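Local atomic coordinates of putative methyltransferase (Porphyromonas gingivalis, PDB entry 3LL7), a protein that probably acts as a methyltransferase, although its substrate is not known. Residues A[61-74]-A[126-138]. Sequence-based numbering, arbitrary orientation. Where two conformers were deposited one is given.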
# COMPACT_ATOMS: atom_id res chain seq x y z
N TRP A 61 -16.98 -6.62 2.36
CA TRP A 61 -17.68 -6.15 3.57
C TRP A 61 -19.08 -5.60 3.27
O TRP A 61 -20.05 -5.91 3.99
CB TRP A 61 -16.84 -5.11 4.33
CG TRP A 61 -15.64 -5.69 5.04
CD1 TRP A 61 -14.79 -6.65 4.58
CD2 TRP A 61 -15.15 -5.31 6.34
NE1 TRP A 61 -13.81 -6.91 5.51
CE2 TRP A 61 -14.00 -6.10 6.59
CE3 TRP A 61 -15.56 -4.39 7.30
CZ2 TRP A 61 -13.27 -6.00 7.78
CZ3 TRP A 61 -14.83 -4.29 8.50
CH2 TRP A 61 -13.70 -5.09 8.72
N ALA A 62 -19.19 -4.80 2.22
CA ALA A 62 -20.46 -4.16 1.86
C ALA A 62 -21.55 -5.19 1.56
O ALA A 62 -22.75 -4.86 1.60
CB ALA A 62 -20.29 -3.20 0.68
N GLY A 63 -21.14 -6.42 1.27
CA GLY A 63 -22.09 -7.51 1.02
C GLY A 63 -22.46 -8.35 2.23
O GLY A 63 -23.23 -9.30 2.11
N ILE A 64 -21.92 -8.00 3.40
CA ILE A 64 -22.16 -8.77 4.63
C ILE A 64 -23.16 -8.09 5.56
O ILE A 64 -23.00 -6.90 5.93
CB ILE A 64 -20.86 -9.12 5.40
CG1 ILE A 64 -20.00 -10.06 4.56
CG2 ILE A 64 -21.17 -9.76 6.76
CD1 ILE A 64 -18.79 -10.61 5.28
N SER A 65 -24.17 -8.88 5.95
CA SER A 65 -25.27 -8.43 6.78
C SER A 65 -24.84 -8.24 8.23
O SER A 65 -24.16 -9.09 8.82
CB SER A 65 -26.46 -9.41 6.71
OG SER A 65 -26.39 -10.38 7.74
N SER A 66 -25.25 -7.12 8.80
CA SER A 66 -25.01 -6.89 10.20
C SER A 66 -23.68 -6.21 10.47
O SER A 66 -23.40 -5.90 11.62
CB SER A 66 -25.06 -8.21 10.97
OG SER A 66 -26.09 -8.19 11.94
N LEU A 67 -22.86 -5.98 9.44
CA LEU A 67 -21.60 -5.24 9.64
C LEU A 67 -21.95 -3.81 9.96
O LEU A 67 -22.85 -3.22 9.33
CB LEU A 67 -20.64 -5.27 8.44
CG LEU A 67 -19.83 -6.54 8.15
CD1 LEU A 67 -18.83 -6.24 7.08
CD2 LEU A 67 -19.12 -7.12 9.39
N TYR A 68 -21.25 -3.27 10.96
CA TYR A 68 -21.48 -1.92 11.42
C TYR A 68 -20.16 -1.14 11.32
O TYR A 68 -19.16 -1.54 11.91
CB TYR A 68 -21.95 -1.93 12.87
CG TYR A 68 -22.26 -0.56 13.40
CD1 TYR A 68 -23.42 0.11 13.01
CD2 TYR A 68 -21.39 0.08 14.26
CE1 TYR A 68 -23.71 1.39 13.48
CE2 TYR A 68 -21.67 1.38 14.75
CZ TYR A 68 -22.82 2.03 14.34
OH TYR A 68 -23.13 3.29 14.79
N ILE A 69 -20.19 -0.02 10.59
CA ILE A 69 -19.00 0.84 10.43
C ILE A 69 -18.92 1.91 11.50
O ILE A 69 -19.81 2.76 11.57
CB ILE A 69 -18.97 1.47 9.03
CG1 ILE A 69 -19.09 0.38 7.97
CG2 ILE A 69 -17.70 2.33 8.82
CD1 ILE A 69 -18.01 -0.72 8.06
N PRO A 70 -17.86 1.89 12.34
CA PRO A 70 -17.91 2.75 13.52
C PRO A 70 -17.92 4.22 13.16
O PRO A 70 -18.59 5.00 13.83
CB PRO A 70 -16.65 2.37 14.31
CG PRO A 70 -15.72 1.73 13.32
CD PRO A 70 -16.61 1.11 12.25
N SER A 71 -17.20 4.59 12.10
CA SER A 71 -17.13 5.97 11.63
C SER A 71 -16.62 6.07 10.18
O SER A 71 -15.95 5.16 9.67
CB SER A 71 -16.24 6.83 12.56
OG SER A 71 -14.90 6.37 12.59
N ARG A 72 -16.97 7.18 9.52
CA ARG A 72 -16.34 7.56 8.25
C ARG A 72 -14.83 7.69 8.43
O ARG A 72 -14.05 7.24 7.58
CB ARG A 72 -16.93 8.88 7.73
CG ARG A 72 -18.46 8.86 7.59
CD ARG A 72 -19.05 10.27 7.61
NE ARG A 72 -18.37 11.14 6.65
CZ ARG A 72 -18.61 12.43 6.48
NH1 ARG A 72 -19.53 13.07 7.20
NH2 ARG A 72 -17.92 13.11 5.58
N LEU A 73 -14.42 8.29 9.55
CA LEU A 73 -13.00 8.38 9.88
C LEU A 73 -12.31 7.02 9.84
O LEU A 73 -11.32 6.85 9.12
CB LEU A 73 -12.78 9.10 11.22
CG LEU A 73 -11.34 9.53 11.56
CD1 LEU A 73 -10.63 10.21 10.38
CD2 LEU A 73 -11.35 10.43 12.80
N SER A 74 -12.83 6.05 10.59
CA SER A 74 -12.25 4.70 10.62
C SER A 74 -12.24 4.01 9.26
O SER A 74 -11.32 3.25 8.95
CB SER A 74 -12.95 3.81 11.67
OG SER A 74 -12.42 4.05 12.96
N GLU A 126 -15.15 3.50 20.90
CA GLU A 126 -16.10 3.43 19.78
C GLU A 126 -15.69 2.44 18.65
O GLU A 126 -16.49 1.61 18.22
CB GLU A 126 -16.31 4.83 19.20
CG GLU A 126 -17.38 4.88 18.12
CD GLU A 126 -17.60 6.29 17.60
OE1 GLU A 126 -16.63 7.04 17.45
OE2 GLU A 126 -18.75 6.65 17.36
N THR A 127 -14.46 2.57 18.19
CA THR A 127 -13.88 1.68 17.17
C THR A 127 -13.85 0.25 17.66
O THR A 127 -14.24 -0.65 16.93
CB THR A 127 -12.47 2.14 16.82
OG1 THR A 127 -12.52 3.52 16.44
CG2 THR A 127 -11.88 1.29 15.68
N ALA A 128 -13.43 0.04 18.91
CA ALA A 128 -13.37 -1.30 19.49
C ALA A 128 -14.75 -1.97 19.58
O ALA A 128 -14.88 -3.17 19.34
CB ALA A 128 -12.70 -1.23 20.90
N VAL A 129 -15.78 -1.20 19.95
CA VAL A 129 -17.14 -1.72 20.06
C VAL A 129 -17.57 -2.29 18.69
O VAL A 129 -18.14 -3.39 18.63
CB VAL A 129 -18.17 -0.64 20.54
CG1 VAL A 129 -19.60 -1.19 20.44
CG2 VAL A 129 -17.89 -0.29 22.05
N ALA A 130 -17.25 -1.57 17.62
CA ALA A 130 -17.66 -2.02 16.29
C ALA A 130 -16.91 -3.32 15.91
O ALA A 130 -17.50 -4.26 15.34
CB ALA A 130 -17.41 -0.93 15.26
N ALA A 131 -15.62 -3.36 16.24
CA ALA A 131 -14.78 -4.52 15.94
C ALA A 131 -15.23 -5.73 16.71
O ALA A 131 -15.22 -6.85 16.20
CB ALA A 131 -13.31 -4.20 16.21
N ARG A 132 -15.64 -5.50 17.95
CA ARG A 132 -16.15 -6.55 18.79
C ARG A 132 -17.40 -7.17 18.14
O ARG A 132 -17.63 -8.37 18.25
CB ARG A 132 -16.43 -5.97 20.21
CG ARG A 132 -16.51 -6.98 21.31
CD ARG A 132 -16.50 -6.33 22.70
NE ARG A 132 -15.14 -5.96 23.08
CZ ARG A 132 -14.75 -4.69 23.24
NH1 ARG A 132 -15.62 -3.69 23.11
NH2 ARG A 132 -13.49 -4.44 23.56
N HIS A 133 -18.20 -6.36 17.44
CA HIS A 133 -19.35 -6.85 16.66
C HIS A 133 -18.97 -7.48 15.30
O HIS A 133 -19.46 -8.57 14.94
CB HIS A 133 -20.34 -5.69 16.44
CG HIS A 133 -21.50 -6.03 15.57
ND1 HIS A 133 -22.67 -6.59 16.05
CD2 HIS A 133 -21.69 -5.88 14.23
CE1 HIS A 133 -23.52 -6.77 15.05
NE2 HIS A 133 -22.94 -6.35 13.94
N ASN A 134 -18.14 -6.78 14.54
CA ASN A 134 -17.81 -7.14 13.16
C ASN A 134 -16.90 -8.34 13.05
O ASN A 134 -17.11 -9.22 12.19
CB ASN A 134 -17.15 -5.97 12.42
CG ASN A 134 -18.11 -4.81 12.18
OD1 ASN A 134 -19.32 -5.00 12.08
ND2 ASN A 134 -17.56 -3.63 12.04
N ILE A 135 -15.86 -8.37 13.89
CA ILE A 135 -14.83 -9.42 13.77
C ILE A 135 -15.42 -10.85 13.74
O ILE A 135 -15.10 -11.61 12.82
CB ILE A 135 -13.63 -9.21 14.77
CG1 ILE A 135 -12.73 -8.07 14.28
CG2 ILE A 135 -12.83 -10.51 14.96
CD1 ILE A 135 -11.69 -7.56 15.36
N PRO A 136 -16.30 -11.20 14.70
CA PRO A 136 -16.89 -12.55 14.65
C PRO A 136 -17.74 -12.85 13.40
O PRO A 136 -17.91 -14.01 13.05
CB PRO A 136 -17.75 -12.63 15.91
CG PRO A 136 -17.19 -11.62 16.82
CD PRO A 136 -16.72 -10.50 15.93
N LEU A 137 -18.27 -11.82 12.74
CA LEU A 137 -19.03 -12.03 11.50
C LEU A 137 -18.12 -12.25 10.28
O LEU A 137 -18.57 -12.65 9.19
CB LEU A 137 -19.96 -10.84 11.25
CG LEU A 137 -20.88 -10.54 12.43
CD1 LEU A 137 -21.56 -9.22 12.24
CD2 LEU A 137 -21.90 -11.66 12.62
N LEU A 138 -16.83 -11.96 10.45
CA LEU A 138 -15.89 -12.01 9.34
C LEU A 138 -14.90 -13.18 9.42
O LEU A 138 -14.23 -13.47 8.43
CB LEU A 138 -15.11 -10.70 9.23
CG LEU A 138 -15.93 -9.47 8.80
CD1 LEU A 138 -15.37 -8.18 9.41
CD2 LEU A 138 -16.05 -9.38 7.27
O HOH W 1 -21.12 4.50 16.94
O HOH W 2 -14.60 5.17 15.26
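With CG anti to its own carbonyl carbon, beside the backbone N (chi1 -69°), Asn134 turns its amide off the helix onto the backbone of Tyr68, while His133, its CG opposite the backbone N (chi1 175°), sends its imidazole alongside to Ser66. The amide of Asn134 meets Tyr68 at both polar backbone atoms. OD1 takes the hydrogen bond of Tyr68 N at 2.8 Å, nearly straight and on a lone pair in the carbonyl plane; ND2 gives one to Tyr68 O at 2.6 Å, that oxygen lying close to the amide plane. Two bonds from one flat group fix its rotation and use OD1 and one N-H of ND2. His133 NE2 points at Ser66 O, from the third residue of the type II turn 64-67, at a modelled 2.4 Å, too short to be taken at face value; ND1 is hydrogen-bonded to Glu8, so the ring lies between this loop and helix 8-20.

Apolar packing flanks the polar centre. Leu138 CD1 sits over the six-membered ring of Trp61, 3.6 Å from its centroid, in a CH-pi contact, and its CD2 meets Ile64 CD1 at 3.6 Å. Toward the start of the helix, Pro70 rests its ring on Ala130, CB to CB 3.5 Å. Beyond it one water joins Ser71 OG to Thr127 OG1, which also bonds Asn124; Ser71 N-caps helix 72-77 by accepting from Ser74 N.

Helix 125-138 follows strand 117-122, whose neighbours 96-99 and 144-149 run parallel to it in a mixed sheet, and packs back on it through Tyr120, an alpha/beta arrangement consistent with a Rossmann-like methyltransferase domain, packed here against the loop that runs from helix 59-62 to helix 72-77.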